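Local coordinates for protein beta-lactamase Mb2281c (Mycobacterium bovis, PDB 3I7J) that is probably a serine hydrolase of the beta-lactamase family, likely opening beta-lactam rings or cleaving related esters or amides through an acylated serine, at residues A49-V54 / L202-R207; A65-S70 / S80-H85; T71-L76 / V180-L185; R97-Y102 / F224-Q229; R196-G201 / N208-H213. One frame throughout, in Å; residues are numbered along the deposited sequence.

Contact 1: residues A49-V54 / L202-R207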
# COMPACT_ATOMS: atom_id res chain seq x y z
N ALA A 49 6.45 -6.77 4.46
CA ALA A 49 6.87 -8.09 4.92
C ALA A 49 7.96 -8.61 3.98
O ALA A 49 8.94 -9.21 4.43
CB ALA A 49 5.68 -9.03 4.94
N ALA A 50 7.79 -8.38 2.68
CA ALA A 50 8.78 -8.83 1.69
C ALA A 50 10.08 -8.03 1.83
O ALA A 50 11.17 -8.54 1.55
CB ALA A 50 8.23 -8.66 0.27
N GLN A 51 9.96 -6.78 2.27
CA GLN A 51 11.11 -5.93 2.48
C GLN A 51 11.90 -6.44 3.69
O GLN A 51 13.13 -6.47 3.68
CB GLN A 51 10.67 -4.49 2.72
CG GLN A 51 10.24 -3.76 1.45
CD GLN A 51 9.39 -2.54 1.75
OE1 GLN A 51 9.58 -1.89 2.77
NE2 GLN A 51 8.45 -2.24 0.87
N VAL A 52 11.19 -6.84 4.74
CA VAL A 52 11.84 -7.37 5.92
C VAL A 52 12.56 -8.66 5.54
O VAL A 52 13.68 -8.91 6.00
CB VAL A 52 10.82 -7.67 7.06
CG1 VAL A 52 11.52 -8.37 8.22
CG2 VAL A 52 10.19 -6.36 7.54
N ALA A 53 11.93 -9.49 4.71
CA ALA A 53 12.53 -10.75 4.28
C ALA A 53 13.85 -10.53 3.53
O ALA A 53 14.80 -11.31 3.70
CB ALA A 53 11.55 -11.53 3.40
N VAL A 54 13.91 -9.49 2.72
CA VAL A 54 15.13 -9.18 1.99
C VAL A 54 16.21 -8.84 3.01
O VAL A 54 17.35 -9.31 2.89
CB VAL A 54 14.94 -7.97 1.03
CG1 VAL A 54 16.28 -7.54 0.44
CG2 VAL A 54 13.98 -8.35 -0.10
N LEU A 202 8.51 -0.30 -4.20
CA LEU A 202 8.61 -1.72 -3.89
C LEU A 202 7.37 -2.19 -3.15
O LEU A 202 7.42 -2.51 -1.97
CB LEU A 202 9.85 -2.00 -3.03
CG LEU A 202 11.23 -1.85 -3.67
CD1 LEU A 202 12.31 -2.08 -2.61
CD2 LEU A 202 11.38 -2.84 -4.80
N GLY A 203 6.24 -2.22 -3.86
CA GLY A 203 5.01 -2.67 -3.24
C GLY A 203 4.09 -1.51 -2.88
O GLY A 203 2.90 -1.70 -2.64
N PHE A 204 4.66 -0.31 -2.85
CA PHE A 204 3.90 0.89 -2.53
C PHE A 204 3.68 1.69 -3.82
O PHE A 204 4.61 1.88 -4.60
CB PHE A 204 4.67 1.79 -1.55
CG PHE A 204 5.15 1.08 -0.30
CD1 PHE A 204 4.39 0.08 0.31
CD2 PHE A 204 6.34 1.49 0.32
CE1 PHE A 204 4.80 -0.50 1.51
CE2 PHE A 204 6.76 0.92 1.51
CZ PHE A 204 5.99 -0.08 2.11
N GLU A 205 2.46 2.17 -4.05
CA GLU A 205 2.24 2.97 -5.25
C GLU A 205 2.87 4.33 -4.96
O GLU A 205 2.91 4.76 -3.81
CB GLU A 205 0.75 3.18 -5.54
CG GLU A 205 0.49 3.74 -6.93
CD GLU A 205 -0.75 4.63 -7.00
OE1 GLU A 205 -1.76 4.32 -6.33
OE2 GLU A 205 -0.71 5.63 -7.75
N ILE A 206 3.37 4.98 -6.01
CA ILE A 206 3.96 6.31 -5.88
C ILE A 206 3.10 7.23 -6.75
O ILE A 206 2.84 6.94 -7.92
CB ILE A 206 5.42 6.34 -6.36
CG1 ILE A 206 6.31 5.58 -5.38
CG2 ILE A 206 5.91 7.78 -6.46
CD1 ILE A 206 7.79 5.54 -5.79
N ARG A 207 2.64 8.32 -6.16
CA ARG A 207 1.78 9.29 -6.82
C ARG A 207 2.38 9.98 -8.03
O ARG A 207 1.77 10.02 -9.11
CB ARG A 207 1.35 10.36 -5.82
CG ARG A 207 0.48 11.47 -6.40
CD ARG A 207 0.26 12.55 -5.35
NE ARG A 207 -0.66 13.60 -5.78
CZ ARG A 207 -0.37 14.54 -6.67
NH1 ARG A 207 0.83 14.57 -7.25
NH2 ARG A 207 -1.27 15.46 -6.98
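The amide of Gln-51 reaches from helix 42-56 to the bend at Leu-202 to Phe-204, where it meets a carbonyl and an aromatic ring. NE2 of Gln-51 donates to O of Leu-202 at 3.0 Å. The bond is bent, with an N-H...O angle of 136°, although the oxygen lies close to the plane of the donating amide. Next to this bond, NE2 of Gln-51 comes within 3.5 Å of CZ of Phe-204, with CE2 of the same ring nearly as close. The two flat groups stand almost perpendicular, their planes 80° apart, and the nitrogen approaches the ring obliquely. Placing CG anti to the carbonyl carbon (chi1 -76°) and extending the chain beyond it carries the Gln-51 amide well clear of the helix. A Ser-x-x-Lys sequence leads into this helix, probably the motif of serine beta-lactamases and penicillin-binding proteins. The facing segment runs into strand 205-206, at one margin of the central antiparallel sheet, so the bond joins the helical part of such a fold to the loop leading into its border strand. The other amide atom, OE1 of Gln-51, accepts from Arg-48 one turn earlier, which sets the rotation of the group. Leu-202 turns CB toward the helix, 4.2 Å from NE2 of Gln-51, and rests on helix 171-177. Gly-203 makes the bend with a positive phi, where a side chain would press on the preceding carbonyl. The Phe-204 ring also packs on Pro-44, Ala-47 and Arg-48, near the Ser-x-x-Lys residues.

Contact 2: residues A65-S70 / S80-H85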
# COMPACT_ATOMS: atom_id res chain seq x y z
N ALA A 65 12.02 -14.95 -9.31
CA ALA A 65 10.68 -15.30 -8.84
C ALA A 65 9.67 -14.88 -9.91
O ALA A 65 9.72 -13.75 -10.39
CB ALA A 65 10.39 -14.59 -7.52
N GLY A 66 8.77 -15.78 -10.28
CA GLY A 66 7.79 -15.47 -11.30
C GLY A 66 8.26 -15.97 -12.66
O GLY A 66 9.06 -16.90 -12.72
N PRO A 67 7.79 -15.38 -13.77
CA PRO A 67 8.22 -15.83 -15.11
C PRO A 67 9.73 -15.71 -15.29
O PRO A 67 10.40 -15.00 -14.55
CB PRO A 67 7.46 -14.89 -16.04
CG PRO A 67 6.20 -14.60 -15.29
CD PRO A 67 6.70 -14.39 -13.87
N PRO A 68 10.28 -16.43 -16.29
CA PRO A 68 11.72 -16.38 -16.55
C PRO A 68 12.17 -14.94 -16.75
O PRO A 68 11.58 -14.20 -17.54
CB PRO A 68 11.86 -17.20 -17.84
CG PRO A 68 10.80 -18.23 -17.67
CD PRO A 68 9.62 -17.42 -17.16
N GLY A 69 13.20 -14.54 -16.01
CA GLY A 69 13.69 -13.18 -16.11
C GLY A 69 13.06 -12.26 -15.09
O GLY A 69 13.41 -11.09 -14.99
N SER A 70 12.11 -12.78 -14.32
CA SER A 70 11.44 -11.98 -13.30
C SER A 70 12.09 -12.22 -11.93
O SER A 70 12.62 -13.31 -11.68
CB SER A 70 9.95 -12.32 -13.26
OG SER A 70 9.29 -11.68 -12.18
N SER A 80 6.61 -7.83 -13.54
CA SER A 80 6.95 -9.21 -13.89
C SER A 80 6.37 -9.68 -15.23
O SER A 80 6.78 -10.73 -15.73
CB SER A 80 6.49 -10.17 -12.79
OG SER A 80 5.08 -10.25 -12.76
N GLY A 81 5.44 -8.92 -15.79
CA GLY A 81 4.83 -9.30 -17.06
C GLY A 81 3.70 -10.28 -16.82
O GLY A 81 3.07 -10.78 -17.75
N LEU A 82 3.45 -10.55 -15.55
CA LEU A 82 2.42 -11.48 -15.12
C LEU A 82 1.03 -10.86 -15.25
O LEU A 82 0.84 -9.65 -15.10
CB LEU A 82 2.69 -11.88 -13.68
CG LEU A 82 2.63 -13.33 -13.21
CD1 LEU A 82 3.05 -14.33 -14.28
CD2 LEU A 82 3.53 -13.43 -12.00
N ALA A 83 0.05 -11.72 -15.51
CA ALA A 83 -1.33 -11.29 -15.66
C ALA A 83 -1.87 -10.77 -14.33
O ALA A 83 -1.27 -10.96 -13.27
CB ALA A 83 -2.20 -12.45 -16.15
N MSE A 84 -3.02 -10.13 -14.41
CA MSE A 84 -3.68 -9.56 -13.24
C MSE A 84 -4.14 -10.58 -12.20
O MSE A 84 -3.89 -10.40 -11.01
CB MSE A 84 -4.88 -8.73 -13.69
CG MSE A 84 -5.82 -8.37 -12.55
SE MSE A 84 -5.03 -7.11 -11.32
CE MSE A 84 -5.75 -5.48 -12.16
N HIS A 85 -4.80 -11.64 -12.66
CA HIS A 85 -5.35 -12.64 -11.76
C HIS A 85 -4.76 -14.05 -11.81
O HIS A 85 -4.89 -14.80 -10.85
CB HIS A 85 -6.86 -12.75 -11.98
CG HIS A 85 -7.59 -11.45 -11.82
ND1 HIS A 85 -7.75 -10.83 -10.60
CD2 HIS A 85 -8.20 -10.66 -12.73
CE1 HIS A 85 -8.42 -9.71 -10.76
NE2 HIS A 85 -8.71 -9.58 -12.04
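Two turns meet where Pro-67 and Ser-70 pack on Ser-80 and Leu-82: a type II beta turn from Pro-67 to Ser-70 and an ST turn at Ser-80. Ser-80, Gly-81 and Leu-82 end a His-Thr-Ser-Gly-Leu run, a sequence familiar from this family of serine hydrolases, and the two turns flank the short helix 72-76. The Pro-67 ring lies obliquely across the Leu-82 side chain. CG of Pro-67 comes to 3.3 Å from CD1 of Leu-82, tighter than normal carbon contact, while CD of Pro-67 is 3.8 Å from CD2 of Leu-82. Both Leu-82 torsions lie far from staggered values, so the exact fit of this branch is doubtful. Nearby, OG of Ser-70 stands 3.2 Å from CB of Ser-80. That hydroxyl, anti to its own nitrogen (chi1 173°), is committed within its loop: it donates to O of Ala-65 at 2.8 Å, in the plane of that carbonyl. Backbone bonds from Ala-65 N to Ser-70 O and from Ser-70 N to Pro-67 O close the same loop. OG of Ser-80 in turn accepts from N of Leu-82 at 3.2 Å. Leu-82 continues onto Tyr-102 and Val-106 of helix 101-115. The bonds made by both serine hydroxyls thus stay within their own loops, and the two loops adhere through carbon contact and shape rather than through polar pairing.

Contact 3: residues T71-L76 / V180-L185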
# COMPACT_ATOMS: atom_id res chain seq x y z
N THR A 71 12.06 -11.21 -11.06
CA THR A 71 12.66 -11.32 -9.73
C THR A 71 11.68 -10.79 -8.67
O THR A 71 10.59 -10.32 -8.98
CB THR A 71 13.97 -10.50 -9.62
OG1 THR A 71 13.68 -9.10 -9.72
CG2 THR A 71 14.95 -10.88 -10.74
N VAL A 72 12.08 -10.89 -7.40
CA VAL A 72 11.27 -10.38 -6.31
C VAL A 72 10.95 -8.90 -6.57
O VAL A 72 9.81 -8.47 -6.38
CB VAL A 72 12.01 -10.59 -4.95
CG1 VAL A 72 11.37 -9.78 -3.84
CG2 VAL A 72 11.98 -12.08 -4.58
N ARG A 73 11.94 -8.13 -7.03
CA ARG A 73 11.73 -6.70 -7.31
C ARG A 73 10.66 -6.46 -8.37
O ARG A 73 9.90 -5.49 -8.26
CB ARG A 73 13.04 -6.03 -7.77
CG ARG A 73 12.95 -4.50 -7.87
CD ARG A 73 14.05 -3.91 -8.75
NE ARG A 73 15.37 -4.36 -8.32
CZ ARG A 73 16.05 -3.83 -7.31
NH1 ARG A 73 15.55 -2.81 -6.62
NH2 ARG A 73 17.24 -4.33 -6.99
N HIS A 74 10.60 -7.31 -9.40
CA HIS A 74 9.59 -7.15 -10.45
C HIS A 74 8.21 -7.43 -9.89
O HIS A 74 7.23 -6.80 -10.28
CB HIS A 74 9.81 -8.13 -11.62
CG HIS A 74 11.07 -7.90 -12.40
ND1 HIS A 74 12.30 -8.31 -11.96
CD2 HIS A 74 11.27 -7.34 -13.62
CE1 HIS A 74 13.22 -8.03 -12.87
NE2 HIS A 74 12.61 -7.44 -13.89
N LEU A 75 8.12 -8.40 -8.98
CA LEU A 75 6.84 -8.73 -8.39
C LEU A 75 6.32 -7.58 -7.53
O LEU A 75 5.15 -7.22 -7.61
CB LEU A 75 6.96 -10.01 -7.57
CG LEU A 75 7.36 -11.22 -8.42
CD1 LEU A 75 7.62 -12.42 -7.51
CD2 LEU A 75 6.24 -11.54 -9.42
N LEU A 76 7.21 -7.00 -6.73
CA LEU A 76 6.86 -5.89 -5.86
C LEU A 76 6.44 -4.63 -6.62
O LEU A 76 5.55 -3.90 -6.18
CB LEU A 76 8.05 -5.55 -4.95
CG LEU A 76 8.32 -6.51 -3.79
CD1 LEU A 76 9.72 -6.30 -3.22
CD2 LEU A 76 7.27 -6.28 -2.72
N VAL A 180 10.93 5.12 -7.19
CA VAL A 180 10.37 4.47 -8.36
C VAL A 180 11.29 3.37 -8.89
O VAL A 180 12.48 3.58 -9.12
CB VAL A 180 10.04 5.49 -9.48
CG1 VAL A 180 11.27 6.30 -9.85
CG2 VAL A 180 9.49 4.76 -10.71
N GLN A 181 10.71 2.19 -9.04
CA GLN A 181 11.39 1.01 -9.52
C GLN A 181 10.97 0.81 -10.97
O GLN A 181 9.78 0.83 -11.28
CB GLN A 181 10.94 -0.18 -8.68
CG GLN A 181 11.16 -0.00 -7.17
CD GLN A 181 12.62 -0.06 -6.81
OE1 GLN A 181 13.35 -0.92 -7.29
NE2 GLN A 181 13.06 0.85 -5.94
N PHE A 182 11.94 0.60 -11.86
CA PHE A 182 11.64 0.44 -13.29
C PHE A 182 10.92 1.71 -13.76
O PHE A 182 9.76 1.67 -14.17
CB PHE A 182 10.75 -0.78 -13.51
CG PHE A 182 11.34 -2.07 -13.02
CD1 PHE A 182 12.31 -2.75 -13.76
CD2 PHE A 182 10.93 -2.61 -11.80
CE1 PHE A 182 12.87 -3.95 -13.30
CE2 PHE A 182 11.47 -3.81 -11.32
CZ PHE A 182 12.45 -4.49 -12.07
N PRO A 183 11.60 2.86 -13.69
CA PRO A 183 11.04 4.15 -14.10
C PRO A 183 10.79 4.23 -15.60
O PRO A 183 11.41 3.49 -16.38
CB PRO A 183 12.11 5.14 -13.66
CG PRO A 183 13.37 4.36 -13.92
CD PRO A 183 13.01 3.02 -13.29
N GLY A 184 9.89 5.12 -16.00
CA GLY A 184 9.59 5.30 -17.41
C GLY A 184 8.46 4.46 -17.95
O GLY A 184 8.05 4.65 -19.09
N LEU A 185 7.96 3.53 -17.14
CA LEU A 185 6.88 2.66 -17.58
C LEU A 185 5.48 3.27 -17.42
O LEU A 185 5.13 3.81 -16.37
CB LEU A 185 6.94 1.33 -16.82
CG LEU A 185 8.24 0.52 -16.96
CD1 LEU A 185 8.14 -0.74 -16.13
CD2 LEU A 185 8.49 0.17 -18.44
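Phe-182 pushes its ring between the side chains of Arg-73 and His-74, which are neighbours on helix 72-76. CZ of Phe-182 points at the face of the His-74 imidazole and stands 3.4 Å above its plane, over the centre. The rings do not stack: their planes meet at 40° with centroids 4.5 Å apart. A bond between OG1 of Thr-71, the N-cap residue, and ND1 of His-74 (2.7 Å) holds the imidazole at its edge, and either atom could be the donor. At CE2 the Phe-182 ring meets CD of Arg-73 obliquely, at 3.6 Å, so the aliphatic stem of the arginine packs on the ring while its guanidinium moves on to Gln-181. NH1 of Arg-73 donates to OE1 of Gln-181 at 3.0 Å with an N-H...O angle of 153°. Here guanidinium and amide are nearly coplanar, and the oxygen sits at the guanidinium edge. The bend at chi3 (-53°) turns the arginine head toward this amide. The other end of the amide, NE2 of Gln-181, donates to O of Thr-179, so both of its polar atoms are engaged. Phe-182 has both phi and psi positive and starts a type II turn that runs to Leu-185. Helix 72-76 is backed by Ala-47 and Ala-50 of helix 42-56 and by Val-106 and Leu-107 of helix 101-115, while the loop of Phe-182 joins helix 171-177 to strand 187-189 and bonds through its backbone to Asn-198 and Trp-200.

Contact 4: residues R97-Y102 / F224-Q229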
# COMPACT_ATOMS: atom_id res chain seq x y z
N ARG A 97 4.43 -2.13 -17.10
CA ARG A 97 3.97 -1.97 -15.75
C ARG A 97 2.50 -2.31 -15.72
O ARG A 97 1.68 -1.55 -16.23
CB ARG A 97 4.16 -0.53 -15.28
CG ARG A 97 3.49 -0.20 -13.96
CD ARG A 97 4.39 0.71 -13.13
NE ARG A 97 5.39 -0.05 -12.40
CZ ARG A 97 6.58 0.41 -12.04
NH1 ARG A 97 6.96 1.65 -12.33
NH2 ARG A 97 7.39 -0.39 -11.37
N MSE A 98 2.15 -3.46 -15.16
CA MSE A 98 0.74 -3.78 -15.05
C MSE A 98 0.42 -4.35 -13.68
O MSE A 98 0.96 -5.38 -13.26
CB MSE A 98 0.28 -4.70 -16.19
CG MSE A 98 0.77 -6.12 -16.21
SE MSE A 98 0.08 -7.07 -17.82
CE MSE A 98 1.53 -6.60 -19.04
N TYR A 99 -0.43 -3.61 -12.99
CA TYR A 99 -0.86 -3.97 -11.65
C TYR A 99 -1.28 -5.43 -11.64
O TYR A 99 -1.99 -5.87 -12.53
CB TYR A 99 -2.04 -3.09 -11.25
CG TYR A 99 -2.49 -3.27 -9.83
CD1 TYR A 99 -1.65 -2.89 -8.77
CD2 TYR A 99 -3.74 -3.78 -9.53
CE1 TYR A 99 -2.07 -3.03 -7.45
CE2 TYR A 99 -4.17 -3.92 -8.21
CZ TYR A 99 -3.33 -3.54 -7.18
OH TYR A 99 -3.75 -3.66 -5.88
N SER A 100 -0.82 -6.19 -10.64
CA SER A 100 -1.17 -7.60 -10.58
C SER A 100 -1.35 -8.18 -9.19
O SER A 100 -0.51 -7.99 -8.30
CB SER A 100 -0.11 -8.43 -11.31
OG SER A 100 -0.36 -9.82 -11.16
N ASN A 101 -2.47 -8.87 -8.99
CA ASN A 101 -2.74 -9.53 -7.72
C ASN A 101 -1.91 -10.81 -7.67
O ASN A 101 -1.26 -11.09 -6.67
CB ASN A 101 -4.21 -9.93 -7.59
CG ASN A 101 -5.12 -8.77 -7.20
OD1 ASN A 101 -6.34 -8.91 -7.22
ND2 ASN A 101 -4.54 -7.63 -6.83
N TYR A 102 -1.93 -11.58 -8.76
CA TYR A 102 -1.19 -12.83 -8.80
C TYR A 102 0.31 -12.60 -8.62
O TYR A 102 1.02 -13.47 -8.11
CB TYR A 102 -1.48 -13.60 -10.09
CG TYR A 102 -0.90 -15.01 -10.09
CD1 TYR A 102 0.30 -15.28 -10.74
CD2 TYR A 102 -1.52 -16.04 -9.37
CE1 TYR A 102 0.88 -16.54 -10.66
CE2 TYR A 102 -0.94 -17.31 -9.29
CZ TYR A 102 0.26 -17.55 -9.94
OH TYR A 102 0.86 -18.79 -9.85
N PHE A 224 3.32 8.25 -1.35
CA PHE A 224 3.22 6.83 -1.68
C PHE A 224 2.20 6.16 -0.75
O PHE A 224 1.86 6.71 0.29
CB PHE A 224 4.60 6.15 -1.54
CG PHE A 224 5.14 6.15 -0.14
CD1 PHE A 224 4.81 5.12 0.75
CD2 PHE A 224 5.97 7.17 0.30
CE1 PHE A 224 5.30 5.12 2.06
CE2 PHE A 224 6.47 7.19 1.61
CZ PHE A 224 6.14 6.16 2.49
N GLY A 225 1.72 4.98 -1.14
CA GLY A 225 0.74 4.27 -0.34
C GLY A 225 -0.07 3.31 -1.19
O GLY A 225 0.48 2.60 -2.02
N HIS A 226 -1.39 3.31 -1.00
CA HIS A 226 -2.23 2.40 -1.77
C HIS A 226 -3.69 2.60 -1.41
O HIS A 226 -4.00 3.06 -0.31
CB HIS A 226 -1.84 0.95 -1.43
CG HIS A 226 -1.69 0.05 -2.62
ND1 HIS A 226 -2.77 -0.35 -3.38
CD2 HIS A 226 -0.61 -0.57 -3.15
CE1 HIS A 226 -2.35 -1.18 -4.33
NE2 HIS A 226 -1.05 -1.32 -4.21
N PHE A 227 -4.59 2.30 -2.34
CA PHE A 227 -6.02 2.38 -2.02
C PHE A 227 -6.56 1.01 -2.40
O PHE A 227 -5.85 0.21 -3.02
CB PHE A 227 -6.74 3.51 -2.78
CG PHE A 227 -7.11 3.20 -4.20
CD1 PHE A 227 -6.16 3.30 -5.21
CD2 PHE A 227 -8.42 2.84 -4.53
CE1 PHE A 227 -6.51 3.04 -6.54
CE2 PHE A 227 -8.78 2.58 -5.85
CZ PHE A 227 -7.82 2.69 -6.86
N GLY A 228 -7.78 0.71 -1.97
CA GLY A 228 -8.36 -0.59 -2.28
C GLY A 228 -9.78 -0.45 -2.77
O GLY A 228 -10.43 0.57 -2.51
N GLN A 229 -10.27 -1.46 -3.48
CA GLN A 229 -11.62 -1.44 -4.03
C GLN A 229 -12.68 -1.56 -2.94
O GLN A 229 -13.87 -1.42 -3.23
CB GLN A 229 -11.80 -2.58 -5.04
CG GLN A 229 -10.97 -2.45 -6.32
CD GLN A 229 -11.35 -1.23 -7.16
OE1 GLN A 229 -12.53 -1.02 -7.45
NE2 GLN A 229 -10.36 -0.45 -7.55
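The probable active site of this serine-hydrolase fold brings Tyr-99, from a Tyr-Ser-Asn sequence at the start of helix 101-115, up to His-226 on strand 224-228. Their side chains approach from opposite directions and meet rim to rim. OH of Tyr-99 lies 3.2 Å from CE1 of His-226, near the plane of the imidazole, and CE1 of Tyr-99 is 3.6 Å from the same histidine carbon. Neither ring covers the other; the planes are inclined at 47° and the centroids are 5.8 Å apart. The partner of the phenol oxygen here is a carbon, and its polar bonds go elsewhere, to NZ of Lys-43 and OG of Ser-40, the two residues of the Ser-x-x-Lys pattern. The imidazole is fixed from its own strand: ND1 of His-226 donates to O of Phe-227 at 3.2 Å, almost straight at 170°, with the oxygen in the ring plane. That bond sets the ring rotation and leaves CE1 and NE2 toward the tyrosine. With CG anti to the backbone nitrogen (chi1 -174°), Tyr-99 projects its ring from the loop toward the sheet. His-78 and Trp-200 also meet the Tyr-99 ring, and Lys-43 and Pro-44 touch His-226. Ser-100, just behind, caps the following helix through Gly-103 N. Tyrosine, lysine and serine joined in this way are the hallmark of class C beta-lactamases and related esterases, and the His-Phe-Gly run of strand 224-228 probably takes the place of their Lys-Thr-Gly element.

Contact 5: residues R196-G201 / N208-H213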
# COMPACT_ATOMS: atom_id res chain seq x y z
N ARG A 196 0.79 8.18 -17.35
CA ARG A 196 2.10 8.28 -17.99
C ARG A 196 3.02 9.24 -17.23
O ARG A 196 2.93 10.45 -17.40
CB ARG A 196 1.96 8.78 -19.42
CG ARG A 196 1.04 7.96 -20.31
CD ARG A 196 0.90 8.61 -21.68
NE ARG A 196 -0.09 7.93 -22.51
CZ ARG A 196 0.03 6.67 -22.90
NH1 ARG A 196 1.10 5.96 -22.55
NH2 ARG A 196 -0.93 6.10 -23.62
N PRO A 197 3.92 8.70 -16.39
CA PRO A 197 4.10 7.27 -16.15
C PRO A 197 3.26 6.78 -14.97
O PRO A 197 2.70 7.59 -14.23
CB PRO A 197 5.59 7.17 -15.87
CG PRO A 197 5.83 8.41 -15.05
CD PRO A 197 5.00 9.48 -15.76
N ASN A 198 3.19 5.47 -14.79
CA ASN A 198 2.44 4.89 -13.68
C ASN A 198 3.48 4.36 -12.69
O ASN A 198 3.67 3.16 -12.56
CB ASN A 198 1.52 3.76 -14.17
CG ASN A 198 0.52 3.31 -13.10
OD1 ASN A 198 0.23 4.06 -12.18
ND2 ASN A 198 -0.01 2.11 -13.25
N ASP A 199 4.14 5.28 -12.01
CA ASP A 199 5.20 4.96 -11.05
C ASP A 199 4.80 4.08 -9.88
O ASP A 199 3.73 4.25 -9.28
CB ASP A 199 5.81 6.24 -10.50
CG ASP A 199 6.63 6.98 -11.54
OD1 ASP A 199 6.79 6.44 -12.66
OD2 ASP A 199 7.12 8.08 -11.21
N TRP A 200 5.68 3.16 -9.53
CA TRP A 200 5.46 2.27 -8.42
C TRP A 200 6.78 2.04 -7.70
O TRP A 200 7.85 2.06 -8.31
CB TRP A 200 4.88 0.94 -8.92
CG TRP A 200 3.74 0.42 -8.08
CD1 TRP A 200 3.83 -0.25 -6.90
CD2 TRP A 200 2.33 0.56 -8.35
NE1 TRP A 200 2.57 -0.53 -6.41
CE2 TRP A 200 1.64 -0.04 -7.28
CE3 TRP A 200 1.60 1.15 -9.40
CZ2 TRP A 200 0.23 -0.07 -7.22
CZ3 TRP A 200 0.20 1.11 -9.34
CH2 TRP A 200 -0.46 0.51 -8.25
N GLY A 201 6.71 1.85 -6.39
CA GLY A 201 7.91 1.60 -5.60
C GLY A 201 8.00 0.11 -5.37
O GLY A 201 7.62 -0.67 -6.24
N ASN A 208 3.57 10.52 -7.83
CA ASN A 208 4.25 11.26 -8.87
C ASN A 208 3.29 12.40 -9.19
O ASN A 208 2.92 13.15 -8.29
CB ASN A 208 4.47 10.38 -10.10
CG ASN A 208 5.33 11.05 -11.14
OD1 ASN A 208 6.49 11.34 -10.90
ND2 ASN A 208 4.75 11.29 -12.31
N SER A 209 2.87 12.52 -10.44
CA SER A 209 1.93 13.58 -10.81
C SER A 209 0.74 13.02 -11.58
O SER A 209 0.22 13.66 -12.49
CB SER A 209 2.65 14.66 -11.63
OG SER A 209 3.26 14.10 -12.78
N LYS A 210 0.31 11.82 -11.20
CA LYS A 210 -0.82 11.14 -11.83
C LYS A 210 -2.09 11.97 -11.70
O LYS A 210 -2.30 12.68 -10.71
CB LYS A 210 -1.04 9.77 -11.19
CG LYS A 210 0.07 8.78 -11.44
CD LYS A 210 -0.10 7.51 -10.62
CE LYS A 210 1.19 6.68 -10.62
NZ LYS A 210 1.04 5.43 -9.83
N SER A 211 -2.94 11.87 -12.71
CA SER A 211 -4.18 12.63 -12.72
C SER A 211 -5.14 12.02 -13.73
O SER A 211 -4.77 11.77 -14.87
CB SER A 211 -3.88 14.08 -13.10
OG SER A 211 -5.06 14.86 -13.15
N PRO A 212 -6.38 11.76 -13.31
CA PRO A 212 -6.90 12.00 -11.96
C PRO A 212 -6.26 10.99 -11.00
O PRO A 212 -5.65 10.02 -11.45
CB PRO A 212 -8.39 11.79 -12.13
CG PRO A 212 -8.45 10.69 -13.13
CD PRO A 212 -7.40 11.10 -14.15
N HIS A 213 -6.39 11.22 -9.70
CA HIS A 213 -5.79 10.32 -8.70
C HIS A 213 -6.63 10.29 -7.43
O HIS A 213 -7.53 11.11 -7.26
CB HIS A 213 -4.37 10.79 -8.37
CG HIS A 213 -3.51 9.72 -7.75
ND1 HIS A 213 -3.16 8.58 -8.43
CD2 HIS A 213 -2.94 9.63 -6.53
CE1 HIS A 213 -2.41 7.82 -7.65
NE2 HIS A 213 -2.26 8.43 -6.49
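A buried polar contact, in which the amine of Lys-210 bonds to Asn-198 and Asp-199, joins the loops that precede and follow strand 205-206, the margin strand of the central antiparallel sheet in this beta-lactamase-like fold. Lys-210 runs extended beyond CG and brings its amine between the polar atoms of residues 196-201. NZ of Lys-210 donates to OD1 of Asn-198 at 2.8 Å and to the backbone O of Asp-199 at 3.0 Å. The nitrogen lies 29° from the plane of the Asn-198 amide carbonyl and closer to the plane of the Asp-199 carbonyl. Its ionic partner is Glu-205 OE2 on the intervening strand, and this salt bridge would be expected to favour the charged form of the buried amine. The carboxylate of Asp-199 is turned elsewhere, its OD1 6.5 Å from NZ of Lys-210, so this residue serves the lysine through its carbonyl. CG of Asn-198, anti to the backbone N (chi1 -169°), swings the amide oxygen round to the lysine. Further along, the Pro-197 ring, which follows a cis peptide bond, meets the Asn-208 side chain at about a right angle, while O of Pro-197 lies 4.0 Å from CG of Lys-210. The Trp-200 indole, which also meets Tyr-99 and His-78, lies obliquely to the amine, with CE3 of Trp-200 4.3 Å from NZ of Lys-210.

Overall arrangement
All five contacts fall within one beta-lactamase family region. Contacts 1 and 3 lie about 10 Å apart between centres and share packing of Leu-202 against Arg-73 and Gln-181; contacts 2 and 5 are farthest apart, at about 22 Å. Contact 2 spans neighbouring parts of the chain and crosses contact 3, whereas contact 1 encloses both. Contacts 1 and 4 meet in the sheet through adjacent strands 205-206 and 224-228. Contact 5 lies within the span of contact 4, and Trp-200 touches both Tyr-99 and His-226. Arg-97 of contact 4 also bonds to Gln-181 of contact 3. Contacts 1, 4 and 5 thus gather near the probable catalytic centre, while contact 2 lies toward the periphery.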